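Local coordinates for myosin-I heavy chain (Dictyostelium discoideum, PDB 5EJR), which works as an actin-based ATPase motor in early phagocytosis and adhesion, represented here by a MyTH4-FERM domain of its tail, at residues 37-40 with 41-44; 68-71 with 72-75; 110-113 with 114-118; 120-123 with 124-128; 146-149 with 150-154. All blocks are in the same frame, centred on the assembly; numbering follows the deposited sequence.

Contact 1. Residues 37-40 with 41-44; sequences DPNT and AFYF
Asn39 O is gripped by Phe42 N and lies against two rings: it takes the backbone N-H of Phe42 at 3.0 Å (N to O), a donor well above the carbonyl plane, and also looks onto one face of the Tyr43 ring, lying 3.8 Å above its plane and over its centre. The same oxygen sits near the edge of the Phe42 ring, 3.6 Å from Phe42 CD2, so two aromatic rings share one carbonyl. In both residues CG stands beside the backbone N and anti to the carbonyl carbon (chi1 -70° and -53°), which folds the rings back over the preceding turn. Tyr43 N bonds Thr40 O in the next step, 3.3 Å from N to O. On the inner side Phe42 is buried against Leu6 and Ala10 of helix 5-11, whereas Thr40 is exposed. On this more open side bonds to Asp37 hold the start of the turn together: Thr40 OG1 returns to Asp37 O at 2.9 Å, and Asn39 ND2 donates to the syn lone pair of Asp37 OD1, also at 2.9 Å. Successive i to i+3 bonds, including a weak one from Ala41 N to Pro38 O, mark this as a 3-10 turn, set in the long loop between helices 15-25 and 58-75.

Contact 2. Residues 68-71 with 72-75; sequences FSEI and MMWM
Met72 lays its sulfur beside the Phe68 ring one helical turn back, a Met-aromatic contact in which SD is 3.5 Å from Phe68 CE2. The approach is oblique: SD stands 4.6 Å from the ring centroid and 64° off the ring normal. Phe68 CG lies anti to the backbone N (chi1 -165°), while Met72 CG sits beside its own backbone N and the chain runs on extended through chi2 (-171°), which carries SD to the ring. The next turn repeats the spacing with Ile71 and Met75, whose side chains run side by side in the same direction, Ile71 CG2 lying 3.7 Å from Met75 SD. Were Phe68 replaced by an alanine, the Met72 sulfur would probably lose its aromatic partner and a gap would open beside Gln114.

Behind these contacts stands the helix backbone. Met72 N reaches Phe68 O at 3.0 Å with the donor in the carbonyl plane, and Met75 N meets Ile71 O at 2.9 Å almost in line with the carbonyl bond. These i to i+4 bonds hold each methionine one turn beyond its partner. Further out, Glu70 OE1 forms a salt bridge with Arg96 and also bonds Ser92 OG, both on helix 86-99, and Trp74 NE1 bonds Lys126 O. Helix 58-75 thus lies within the MyTH4 helical bundle: Phe68 and Ile71 rest on helix 104-113, Ile71, Trp74 and Met75 face helix 121-137, and Met73 and Trp74 cover helix 86-99.

Contact 3. Residues 110-113 with 114-118; sequences QAYR and QTNKN
Tyr112 and Thr115 cross at about a right angle where helix 104-113 of the MyTH4 domain gives way to a type I beta turn running from Arg113 to Asn116. Thr115 OG1 points back to donate to Tyr112 O, 2.7 Å away, in the carbonyl plane and on a lone pair; its placement between the backbone N and the carbonyl carbon (chi1 75°) aims it there. Thr115 N grips the same oxygen at 2.8 Å from above that plane, so Tyr112 O is held by two donors of a single residue, with a weak third bond from Asn116 N. The Tyr112 ring slants past Asn116, ring and amide planes 35° apart, while its hydroxyl bonds Gln151 on helix 142-159. In the turn itself, Asn116 N closes onto Arg113 O at 3.2 Å.

The other pair runs alongside. Arg113 and Gln114 point the same way, their guanidinium and amide planes 26° apart, with Gln114 OE1 at the guanidinium edge. Arg113 NH1 goes on to Ala41 O, and Gln114 OE1 also accepts from Asn45 N, which ties the turn to the loop between helices 15-25 and 58-75. The direct link between the two side chains is a weak hydrogen bond, Arg113 NE to Gln114 OE1 at 3.4 Å.

Contact 4. Residues 120-123 with 124-128; sequences KVES and AKKGF
Lys120 O accepts two backbone N-H groups, Ala124 N at 3.2 Å and Ser123 N at 3.3 Å, and so closes the first turn of helix 121-137 in the MyTH4 domain, with Lys120 itself at the N-cap position. Lys125 N follows with Val121 O, and Gly127 N with Ser123 O at 3.1 Å. Ser123 OG, anti to the backbone N (chi1 165°), hydrogen-bonds Asp77 OD2 and Asn118 ND2.

On the solvent side Lys126 stretches out beyond CG and passes back along the helix over the carbonyl of Glu122, its CD 3.4 Å from Glu122 O. Its ammonium does not meet the Glu122 carboxylate directly: NZ and OE1 stand 4.5 Å apart, opposite charges beyond salt-bridge range. A water joins them instead, accepting from Lys126 NZ and able to donate to the backbone O of Glu122 and to its carboxylate OE1. With Lys126 exchanged for an alanine, the water would lose this N-H donor and the Glu122 carboxylate would probably be left without the positive charge near it. The water stands 2.9 Å from Lys126 NZ, 2.8 Å from Glu122 OE1 and 2.7 Å from Glu122 O.

Contact 5. Residues 146-149 with 150-154; sequences QPFM and EQLMS
Glu150 N meets Gln146 O at 3.0 Å, nearly straight on to the carbonyl, and Met153 N repeats this with Met149 O at 2.8 Å; between them Gln151 N and Leu152 N bond Pro147 O and Phe148 O. This is alpha-helical i to i+4 bonding, part of helix 142-159 in the MyTH4 bundle, with a kink at Pro147, whose nitrogen has no bond to the turn before.

On the buried side the Phe148 ring and Leu152 cross obliquely, Phe148 CE1 lying 3.7 Å from Leu152 CD1. Phe148 CG stands anti to the backbone N (chi1 -171°), which swings the ring toward the following turn. Leu177 of helix 164-178 touches both residues, and Tyr108 meets the Phe148 ring edge to face.

The outer side is more polar. The Gln146 amide and Glu150 carboxylate approach at a slant, their planes 47° apart, but Gln146 NE2 and Glu150 OE2 remain 4.0 Å apart. A water donates to Pro147 O and weakly to Gln151 OE1, whose amide is also fixed by its bond to helix 104-113. At the far end Glu150 O takes two donors of Ser154 from opposite faces of its carbonyl plane, N at 3.0 Å and OG at 3.2 Å.

In the fold
From the N terminus the five contacts follow in series, each local and spanning adjacent residues, and none encloses or crosses another. Contact 1 rounds a turn in the loop ahead of helix 58-75, and its Phe44 shares a backbone hydrogen bond with Asn116 of contact 3. Contact 2 occupies the C-terminal part of helix 58-75, packing on contacts 3 and 4, each about 11 Å away between centres. Contact 3 ends helix 104-113, and contact 4 starts helix 121-137 only about 8 Å away between centres. Contact 5 touches contact 4 through Leu152 and contact 3 through Gln151, Phe148 and Leu152. Contact 3 therefore touches all four others, joining the 15-25 to 58-75 loop to helices 58-75, 121-137 and 142-159.

Contact 1. Residues 37-40 with 41-44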
loop_
_atom_site.group_PDB
_atom_site.type_symbol
_atom_site.label_atom_id
_atom_site.label_comp_id
_atom_site.label_asym_id
_atom_site.label_seq_id
_atom_site.Cartn_x
_atom_site.Cartn_y
_atom_site.Cartn_z
ATOM N N ASP A 37 -16.359 13.165 43.090
ATOM C CA ASP A 37 -15.994 14.251 42.153
ATOM C C ASP A 37 -16.036 13.776 40.674
ATOM O O ASP A 37 -15.244 12.908 40.285
ATOM C CB ASP A 37 -14.658 14.951 42.513
ATOM C CG ASP A 37 -14.158 15.985 41.515
ATOM O OD1 ASP A 37 -15.002 16.672 40.889
ATOM O OD2 ASP A 37 -12.923 16.148 41.401
ATOM N N PRO A 38 -16.966 14.339 39.852
ATOM C CA PRO A 38 -17.096 13.887 38.452
ATOM C C PRO A 38 -15.881 14.129 37.553
ATOM O O PRO A 38 -15.696 13.400 36.573
ATOM C CB PRO A 38 -18.333 14.640 37.951
ATOM C CG PRO A 38 -18.423 15.846 38.821
ATOM C CD PRO A 38 -17.985 15.360 40.174
ATOM N N ASN A 39 -15.049 15.128 37.898
ATOM C CA ASN A 39 -13.842 15.488 37.155
ATOM C C ASN A 39 -12.753 14.398 37.189
ATOM O O ASN A 39 -11.895 14.395 36.304
ATOM C CB ASN A 39 -13.296 16.848 37.618
ATOM C CG ASN A 39 -14.273 17.988 37.438
ATOM O OD1 ASN A 39 -14.438 18.542 36.346
ATOM N ND2 ASN A 39 -14.948 18.364 38.511
ATOM N N THR A 40 -12.808 13.452 38.164
ATOM C CA THR A 40 -11.844 12.341 38.305
ATOM C C THR A 40 -11.849 11.376 37.088
ATOM O O THR A 40 -10.924 10.566 36.927
ATOM C CB THR A 40 -12.036 11.589 39.637
ATOM O OG1 THR A 40 -13.297 10.924 39.641
ATOM C CG2 THR A 40 -11.914 12.493 40.855
ATOM N N ALA A 41 -12.897 11.474 36.238
ATOM C CA ALA A 41 -13.048 10.672 35.032
ATOM C C ALA A 41 -12.047 11.141 33.968
ATOM O O ALA A 41 -11.700 10.361 33.093
ATOM C CB ALA A 41 -14.472 10.777 34.504
ATOM N N PHE A 42 -11.577 12.409 34.065
ATOM C CA PHE A 42 -10.588 13.005 33.164
ATOM C C PHE A 42 -9.144 12.665 33.561
ATOM O O PHE A 42 -8.212 13.075 32.868
ATOM C CB PHE A 42 -10.738 14.531 33.155
ATOM C CG PHE A 42 -11.975 15.070 32.486
ATOM C CD1 PHE A 42 -12.175 14.904 31.118
ATOM C CD2 PHE A 42 -12.905 15.808 33.205
ATOM C CE1 PHE A 42 -13.305 15.432 30.492
ATOM C CE2 PHE A 42 -14.031 16.342 32.577
ATOM C CZ PHE A 42 -14.219 16.155 31.225
ATOM N N TYR A 43 -8.954 11.953 34.679
ATOM C CA TYR A 43 -7.622 11.664 35.183
ATOM C C TYR A 43 -7.194 10.227 34.974
ATOM O O TYR A 43 -8.024 9.312 35.050
ATOM C CB TYR A 43 -7.501 12.057 36.678
ATOM C CG TYR A 43 -7.897 13.478 37.029
ATOM C CD1 TYR A 43 -7.652 14.529 36.150
ATOM C CD2 TYR A 43 -8.425 13.787 38.278
ATOM C CE1 TYR A 43 -8.029 15.834 36.457
ATOM C CE2 TYR A 43 -8.761 15.098 38.618
ATOM C CZ TYR A 43 -8.566 16.119 37.699
ATOM O OH TYR A 43 -8.893 17.417 38.008
ATOM N N PHE A 44 -5.878 10.034 34.746
ATOM C CA PHE A 44 -5.232 8.734 34.563
ATOM C C PHE A 44 -5.488 7.791 35.745
ATOM O O PHE A 44 -5.505 8.224 36.895
ATOM C CB PHE A 44 -3.707 8.895 34.333
ATOM C CG PHE A 44 -2.916 7.598 34.324
ATOM C CD1 PHE A 44 -2.432 7.046 35.507
ATOM C CD2 PHE A 44 -2.711 6.896 33.141
ATOM C CE1 PHE A 44 -1.764 5.814 35.506
ATOM C CE2 PHE A 44 -2.024 5.674 33.140
ATOM C CZ PHE A 44 -1.559 5.140 34.322
#

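Contact 2. Residues 68-71 with 72-75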
loop_
_atom_site.group_PDB
_atom_site.type_symbol
_atom_site.label_atom_id
_atom_site.label_comp_id
_atom_site.label_asym_id
_atom_site.label_seq_id
_atom_site.Cartn_x
_atom_site.Cartn_y
_atom_site.Cartn_z
ATOM N N PHE A 68 -10.323 0.617 25.647
ATOM C CA PHE A 68 -9.565 1.192 26.749
ATOM C C PHE A 68 -8.354 0.366 27.077
ATOM O O PHE A 68 -7.257 0.920 27.134
ATOM C CB PHE A 68 -10.432 1.428 27.991
ATOM C CG PHE A 68 -9.755 2.347 28.977
ATOM C CD1 PHE A 68 -9.812 3.725 28.819
ATOM C CD2 PHE A 68 -9.044 1.834 30.053
ATOM C CE1 PHE A 68 -9.181 4.574 29.726
ATOM C CE2 PHE A 68 -8.399 2.683 30.949
ATOM C CZ PHE A 68 -8.481 4.043 30.785
ATOM N N SER A 69 -8.530 -0.959 27.225
ATOM C CA SER A 69 -7.417 -1.869 27.504
ATOM C C SER A 69 -6.364 -1.844 26.378
ATOM O O SER A 69 -5.185 -2.015 26.662
ATOM C CB SER A 69 -7.909 -3.287 27.793
ATOM O OG SER A 69 -8.429 -3.945 26.651
ATOM N N GLU A 70 -6.790 -1.577 25.117
ATOM C CA GLU A 70 -5.883 -1.481 23.969
ATOM C C GLU A 70 -5.061 -0.187 24.038
ATOM O O GLU A 70 -3.853 -0.221 23.779
ATOM C CB GLU A 70 -6.642 -1.632 22.641
ATOM C CG GLU A 70 -7.124 -3.061 22.434
ATOM C CD GLU A 70 -7.850 -3.396 21.149
ATOM O OE1 GLU A 70 -8.143 -2.475 20.353
ATOM O OE2 GLU A 70 -8.153 -4.594 20.954
ATOM N N ILE A 71 -5.707 0.935 24.436
ATOM C CA ILE A 71 -5.044 2.227 24.653
ATOM C C ILE A 71 -3.942 2.026 25.720
ATOM O O ILE A 71 -2.786 2.401 25.503
ATOM C CB ILE A 71 -6.082 3.325 25.006
ATOM C CG1 ILE A 71 -6.909 3.678 23.752
ATOM C CG2 ILE A 71 -5.413 4.571 25.605
ATOM C CD1 ILE A 71 -7.933 4.820 23.873
ATOM N N MET A 72 -4.295 1.323 26.819
ATOM C CA MET A 72 -3.391 0.967 27.915
ATOM C C MET A 72 -2.205 0.132 27.432
ATOM O O MET A 72 -1.089 0.341 27.892
ATOM C CB MET A 72 -4.165 0.245 29.028
ATOM C CG MET A 72 -5.111 1.157 29.792
ATOM S SD MET A 72 -5.823 0.368 31.269
ATOM C CE MET A 72 -4.330 -0.002 32.199
ATOM N N MET A 73 -2.438 -0.777 26.477
ATOM C CA MET A 73 -1.409 -1.616 25.859
ATOM C C MET A 73 -0.471 -0.760 25.024
ATOM O O MET A 73 0.733 -0.990 25.031
ATOM C CB MET A 73 -2.057 -2.666 24.952
ATOM C CG MET A 73 -2.683 -3.804 25.697
ATOM S SD MET A 73 -3.812 -4.745 24.654
ATOM C CE MET A 73 -2.738 -5.811 23.952
ATOM N N TRP A 74 -1.028 0.216 24.286
ATOM C CA TRP A 74 -0.247 1.110 23.429
ATOM C C TRP A 74 0.676 1.996 24.283
ATOM O O TRP A 74 1.861 2.165 23.967
ATOM C CB TRP A 74 -1.177 1.972 22.567
ATOM C CG TRP A 74 -0.463 3.114 21.924
ATOM C CD1 TRP A 74 -0.513 4.428 22.289
ATOM C CD2 TRP A 74 0.498 3.025 20.866
ATOM N NE1 TRP A 74 0.319 5.175 21.484
ATOM C CE2 TRP A 74 0.974 4.335 20.619
ATOM C CE3 TRP A 74 0.993 1.963 20.085
ATOM C CZ2 TRP A 74 1.906 4.614 19.610
ATOM C CZ3 TRP A 74 1.907 2.243 19.077
ATOM C CH2 TRP A 74 2.366 3.551 18.860
ATOM N N MET A 75 0.110 2.536 25.378
ATOM C CA MET A 75 0.767 3.407 26.347
ATOM C C MET A 75 1.739 2.676 27.280
ATOM O O MET A 75 2.515 3.333 27.968
ATOM C CB MET A 75 -0.284 4.193 27.128
ATOM C CG MET A 75 -0.979 5.221 26.270
ATOM S SD MET A 75 -2.361 6.033 27.085
ATOM C CE MET A 75 -1.441 7.110 28.258
#

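Contact 3. Residues 110-113 with 114-118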
loop_
_atom_site.group_PDB
_atom_site.type_symbol
_atom_site.label_atom_id
_atom_site.label_comp_id
_atom_site.label_asym_id
_atom_site.label_seq_id
_atom_site.Cartn_x
_atom_site.Cartn_y
_atom_site.Cartn_z
ATOM N N GLN A 110 -10.836 8.807 26.054
ATOM C CA GLN A 110 -10.039 7.772 26.747
ATOM C C GLN A 110 -8.549 8.025 26.603
ATOM O O GLN A 110 -7.795 7.761 27.545
ATOM C CB GLN A 110 -10.316 6.359 26.218
ATOM C CG GLN A 110 -11.660 5.753 26.594
ATOM C CD GLN A 110 -11.818 4.338 26.061
ATOM O OE1 GLN A 110 -10.968 3.797 25.340
ATOM N NE2 GLN A 110 -12.895 3.680 26.456
ATOM N N ALA A 111 -8.111 8.463 25.389
ATOM C CA ALA A 111 -6.699 8.695 25.101
ATOM C C ALA A 111 -6.235 9.887 25.923
ATOM O O ALA A 111 -5.216 9.781 26.607
ATOM C CB ALA A 111 -6.490 8.946 23.606
ATOM N N TYR A 112 -7.008 10.989 25.890
ATOM C CA TYR A 112 -6.702 12.213 26.619
ATOM C C TYR A 112 -6.653 12.003 28.141
ATOM O O TYR A 112 -5.672 12.396 28.778
ATOM C CB TYR A 112 -7.646 13.373 26.250
ATOM C CG TYR A 112 -7.281 14.617 27.029
ATOM C CD1 TYR A 112 -6.177 15.387 26.669
ATOM C CD2 TYR A 112 -7.937 14.936 28.218
ATOM C CE1 TYR A 112 -5.773 16.479 27.438
ATOM C CE2 TYR A 112 -7.543 16.027 28.993
ATOM C CZ TYR A 112 -6.459 16.791 28.601
ATOM O OH TYR A 112 -6.076 17.861 29.363
ATOM N N ARG A 113 -7.702 11.388 28.716
ATOM C CA ARG A 113 -7.787 11.077 30.155
ATOM C C ARG A 113 -6.501 10.377 30.612
ATOM O O ARG A 113 -5.953 10.713 31.659
ATOM C CB ARG A 113 -9.013 10.183 30.434
ATOM C CG ARG A 113 -8.941 9.360 31.719
ATOM C CD ARG A 113 -9.731 8.081 31.594
ATOM N NE ARG A 113 -9.432 7.129 32.655
ATOM C CZ ARG A 113 -10.169 6.976 33.750
ATOM N NH1 ARG A 113 -11.226 7.750 33.960
ATOM N NH2 ARG A 113 -9.851 6.055 34.648
ATOM N N GLN A 114 -5.996 9.439 29.805
ATOM C CA GLN A 114 -4.812 8.693 30.194
ATOM C C GLN A 114 -3.500 9.513 30.111
ATOM O O GLN A 114 -2.492 9.090 30.673
ATOM C CB GLN A 114 -4.747 7.376 29.434
ATOM C CG GLN A 114 -5.818 6.367 29.892
ATOM C CD GLN A 114 -5.600 5.859 31.306
ATOM O OE1 GLN A 114 -6.114 6.407 32.288
ATOM N NE2 GLN A 114 -4.816 4.811 31.437
ATOM N N THR A 115 -3.541 10.715 29.512
ATOM C CA THR A 115 -2.374 11.619 29.438
ATOM C C THR A 115 -2.372 12.621 30.613
ATOM O O THR A 115 -1.339 13.219 30.901
ATOM C CB THR A 115 -2.342 12.418 28.115
ATOM O OG1 THR A 115 -3.311 13.463 28.150
ATOM C CG2 THR A 115 -2.519 11.555 26.881
ATOM N N ASN A 116 -3.541 12.842 31.233
ATOM C CA ASN A 116 -3.747 13.786 32.334
ATOM C C ASN A 116 -3.437 13.132 33.687
ATOM O O ASN A 116 -4.116 12.184 34.077
ATOM C CB ASN A 116 -5.191 14.304 32.291
ATOM C CG ASN A 116 -5.413 15.700 32.809
ATOM O OD1 ASN A 116 -4.550 16.582 32.727
ATOM N ND2 ASN A 116 -6.629 15.960 33.256
ATOM N N LYS A 117 -2.400 13.638 34.388
ATOM C CA LYS A 117 -1.928 13.183 35.709
ATOM C C LYS A 117 -1.467 11.715 35.685
ATOM O O LYS A 117 -1.869 10.890 36.508
ATOM C CB LYS A 117 -2.949 13.471 36.839
ATOM C CG LYS A 117 -3.316 14.951 36.982
ATOM C CD LYS A 117 -4.248 15.207 38.171
ATOM C CE LYS A 117 -4.836 16.605 38.184
ATOM N NZ LYS A 117 -3.814 17.663 38.426
ATOM N N ASN A 118 -0.598 11.416 34.721
ATOM C CA ASN A 118 -0.001 10.110 34.532
ATOM C C ASN A 118 1.335 10.116 35.312
ATOM O O ASN A 118 2.142 11.025 35.100
ATOM C CB ASN A 118 0.233 9.884 33.026
ATOM C CG ASN A 118 0.567 8.476 32.611
ATOM O OD1 ASN A 118 1.196 7.707 33.338
ATOM N ND2 ASN A 118 0.161 8.114 31.400
#

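Contact 4. Residues 120-123 with 124-128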
loop_
_atom_site.group_PDB
_atom_site.type_symbol
_atom_site.label_atom_id
_atom_site.label_comp_id
_atom_site.label_asym_id
_atom_site.label_seq_id
_atom_site.Cartn_x
_atom_site.Cartn_y
_atom_site.Cartn_z
ATOM N N LYS A 120 3.919 8.502 34.822
ATOM C CA LYS A 120 5.020 8.200 33.897
ATOM C C LYS A 120 4.922 9.064 32.653
ATOM O O LYS A 120 3.913 9.026 31.942
ATOM C CB LYS A 120 5.077 6.706 33.529
ATOM C CG LYS A 120 5.333 5.784 34.715
ATOM C CD LYS A 120 5.401 4.323 34.295
ATOM C CE LYS A 120 5.767 3.403 35.438
ATOM N NZ LYS A 120 7.178 3.580 35.889
ATOM N N VAL A 121 5.965 9.869 32.415
ATOM C CA VAL A 121 6.075 10.756 31.261
ATOM C C VAL A 121 6.205 9.929 29.970
ATOM O O VAL A 121 5.763 10.385 28.919
ATOM C CB VAL A 121 7.209 11.812 31.449
ATOM C CG1 VAL A 121 8.589 11.261 31.084
ATOM C CG2 VAL A 121 6.908 13.089 30.681
ATOM N N GLU A 122 6.773 8.693 30.079
ATOM C CA GLU A 122 6.999 7.762 28.969
ATOM C C GLU A 122 5.753 6.929 28.631
ATOM O O GLU A 122 5.829 6.013 27.805
ATOM C CB GLU A 122 8.242 6.875 29.204
ATOM C CG GLU A 122 8.075 5.765 30.234
ATOM C CD GLU A 122 8.731 4.455 29.839
ATOM O OE1 GLU A 122 8.010 3.550 29.360
ATOM O OE2 GLU A 122 9.968 4.339 29.995
ATOM N N SER A 123 4.599 7.298 29.219
ATOM C CA SER A 123 3.283 6.713 28.996
ATOM C C SER A 123 2.363 7.836 28.499
ATOM O O SER A 123 1.656 7.636 27.512
ATOM C CB SER A 123 2.751 6.066 30.272
ATOM O OG SER A 123 1.362 5.795 30.199
ATOM N N ALA A 124 2.419 9.032 29.132
ATOM C CA ALA A 124 1.629 10.207 28.729
ATOM C C ALA A 124 1.952 10.680 27.303
ATOM O O ALA A 124 1.049 11.144 26.609
ATOM C CB ALA A 124 1.842 11.352 29.704
ATOM N N LYS A 125 3.238 10.595 26.887
ATOM C CA LYS A 125 3.717 11.016 25.565
ATOM C C LYS A 125 3.085 10.118 24.472
ATOM O O LYS A 125 2.647 10.632 23.439
ATOM C CB LYS A 125 5.262 10.977 25.528
ATOM C CG LYS A 125 5.901 11.412 24.214
ATOM C CD LYS A 125 7.422 11.292 24.270
ATOM C CE LYS A 125 8.111 11.742 22.998
ATOM N NZ LYS A 125 7.984 13.210 22.768
ATOM N N LYS A 126 3.014 8.794 24.747
ATOM C CA LYS A 126 2.416 7.746 23.919
ATOM C C LYS A 126 0.911 7.990 23.771
ATOM O O LYS A 126 0.332 7.699 22.720
ATOM C CB LYS A 126 2.683 6.357 24.532
ATOM C CG LYS A 126 4.064 5.793 24.210
ATOM C CD LYS A 126 4.370 4.597 25.098
ATOM C CE LYS A 126 5.693 3.945 24.801
ATOM N NZ LYS A 126 5.844 2.665 25.553
ATOM N N GLY A 127 0.304 8.541 24.828
ATOM C CA GLY A 127 -1.097 8.926 24.847
ATOM C C GLY A 127 -1.307 10.049 23.865
ATOM O O GLY A 127 -2.260 10.013 23.080
ATOM N N PHE A 128 -0.374 11.025 23.839
ATOM C CA PHE A 128 -0.461 12.098 22.845
ATOM C C PHE A 128 -0.134 11.615 21.411
ATOM O O PHE A 128 -0.701 12.149 20.457
ATOM C CB PHE A 128 0.382 13.318 23.236
ATOM C CG PHE A 128 -0.237 14.135 24.349
ATOM C CD1 PHE A 128 -1.448 14.788 24.165
ATOM C CD2 PHE A 128 0.394 14.249 25.582
ATOM C CE1 PHE A 128 -2.028 15.526 25.204
ATOM C CE2 PHE A 128 -0.184 14.994 26.617
ATOM C CZ PHE A 128 -1.391 15.626 26.421
HETATM O O HOH W 1 5.423 3.361 28.346
#

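Contact 5. Residues 146-149 with 150-154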
loop_
_atom_site.group_PDB
_atom_site.type_symbol
_atom_site.label_atom_id
_atom_site.label_comp_id
_atom_site.label_asym_id
_atom_site.label_seq_id
_atom_site.Cartn_x
_atom_site.Cartn_y
_atom_site.Cartn_z
ATOM N N GLN A 146 -14.000 21.838 19.005
ATOM C CA GLN A 146 -13.492 23.061 19.639
ATOM C C GLN A 146 -13.138 22.870 21.134
ATOM O O GLN A 146 -11.978 23.129 21.470
ATOM C CB GLN A 146 -14.424 24.266 19.419
ATOM C CG GLN A 146 -13.668 25.573 19.189
ATOM C CD GLN A 146 -12.926 25.603 17.867
ATOM O OE1 GLN A 146 -13.525 25.619 16.782
ATOM N NE2 GLN A 146 -11.603 25.618 17.934
ATOM N N PRO A 147 -14.043 22.373 22.030
ATOM C CA PRO A 147 -13.641 22.158 23.436
ATOM C C PRO A 147 -12.383 21.297 23.627
ATOM O O PRO A 147 -11.543 21.654 24.460
ATOM C CB PRO A 147 -14.878 21.496 24.062
ATOM C CG PRO A 147 -16.012 21.943 23.225
ATOM C CD PRO A 147 -15.465 22.005 21.831
ATOM N N PHE A 148 -12.236 20.199 22.841
ATOM C CA PHE A 148 -11.081 19.288 22.912
ATOM C C PHE A 148 -9.784 19.989 22.488
ATOM O O PHE A 148 -8.730 19.739 23.091
ATOM C CB PHE A 148 -11.311 18.010 22.078
ATOM C CG PHE A 148 -10.276 16.917 22.254
ATOM C CD1 PHE A 148 -9.140 16.867 21.445
ATOM C CD2 PHE A 148 -10.459 15.907 23.188
ATOM C CE1 PHE A 148 -8.192 15.845 21.594
ATOM C CE2 PHE A 148 -9.500 14.894 23.347
ATOM C CZ PHE A 148 -8.380 14.862 22.537
ATOM N N MET A 149 -9.863 20.846 21.441
ATOM C CA MET A 149 -8.721 21.603 20.923
ATOM C C MET A 149 -8.248 22.616 21.964
ATOM O O MET A 149 -7.046 22.668 22.264
ATOM C CB MET A 149 -9.056 22.290 19.590
ATOM C CG MET A 149 -8.917 21.365 18.403
ATOM S SD MET A 149 -8.773 22.269 16.844
ATOM C CE MET A 149 -10.446 22.685 16.554
ATOM N N GLU A 150 -9.209 23.371 22.557
ATOM C CA GLU A 150 -8.959 24.355 23.622
ATOM C C GLU A 150 -8.260 23.721 24.823
ATOM O O GLU A 150 -7.386 24.343 25.421
ATOM C CB GLU A 150 -10.265 25.055 24.059
ATOM C CG GLU A 150 -10.876 25.969 23.003
ATOM C CD GLU A 150 -10.006 27.089 22.452
ATOM O OE1 GLU A 150 -9.184 27.652 23.212
ATOM O OE2 GLU A 150 -10.174 27.421 21.256
ATOM N N GLN A 151 -8.610 22.467 25.139
ATOM C CA GLN A 151 -7.993 21.687 26.203
ATOM C C GLN A 151 -6.541 21.368 25.837
ATOM O O GLN A 151 -5.665 21.564 26.672
ATOM C CB GLN A 151 -8.792 20.403 26.472
ATOM C CG GLN A 151 -8.302 19.606 27.691
ATOM C CD GLN A 151 -8.692 20.159 29.053
ATOM O OE1 GLN A 151 -9.394 21.173 29.187
ATOM N NE2 GLN A 151 -8.258 19.477 30.107
ATOM N N LEU A 152 -6.282 20.885 24.594
ATOM C CA LEU A 152 -4.924 20.585 24.119
ATOM C C LEU A 152 -4.073 21.852 24.169
ATOM O O LEU A 152 -2.949 21.801 24.665
ATOM C CB LEU A 152 -4.938 20.013 22.684
ATOM C CG LEU A 152 -5.565 18.638 22.450
ATOM C CD1 LEU A 152 -5.400 18.229 20.999
ATOM C CD2 LEU A 152 -4.958 17.562 23.352
ATOM N N MET A 153 -4.654 23.002 23.713
ATOM C CA MET A 153 -4.055 24.335 23.725
ATOM C C MET A 153 -3.660 24.717 25.166
ATOM O O MET A 153 -2.568 25.251 25.371
ATOM C CB MET A 153 -5.039 25.369 23.159
ATOM C CG MET A 153 -5.140 25.384 21.635
ATOM S SD MET A 153 -6.339 26.640 21.068
ATOM C CE MET A 153 -6.388 26.282 19.315
ATOM N N SER A 154 -4.530 24.395 26.170
ATOM C CA SER A 154 -4.271 24.657 27.602
ATOM C C SER A 154 -3.149 23.770 28.144
ATOM O O SER A 154 -2.313 24.225 28.929
ATOM C CB SER A 154 -5.532 24.456 28.434
ATOM O OG SER A 154 -6.437 25.530 28.236
HETATM O O HOH W 2 -11.473 23.023 27.144
#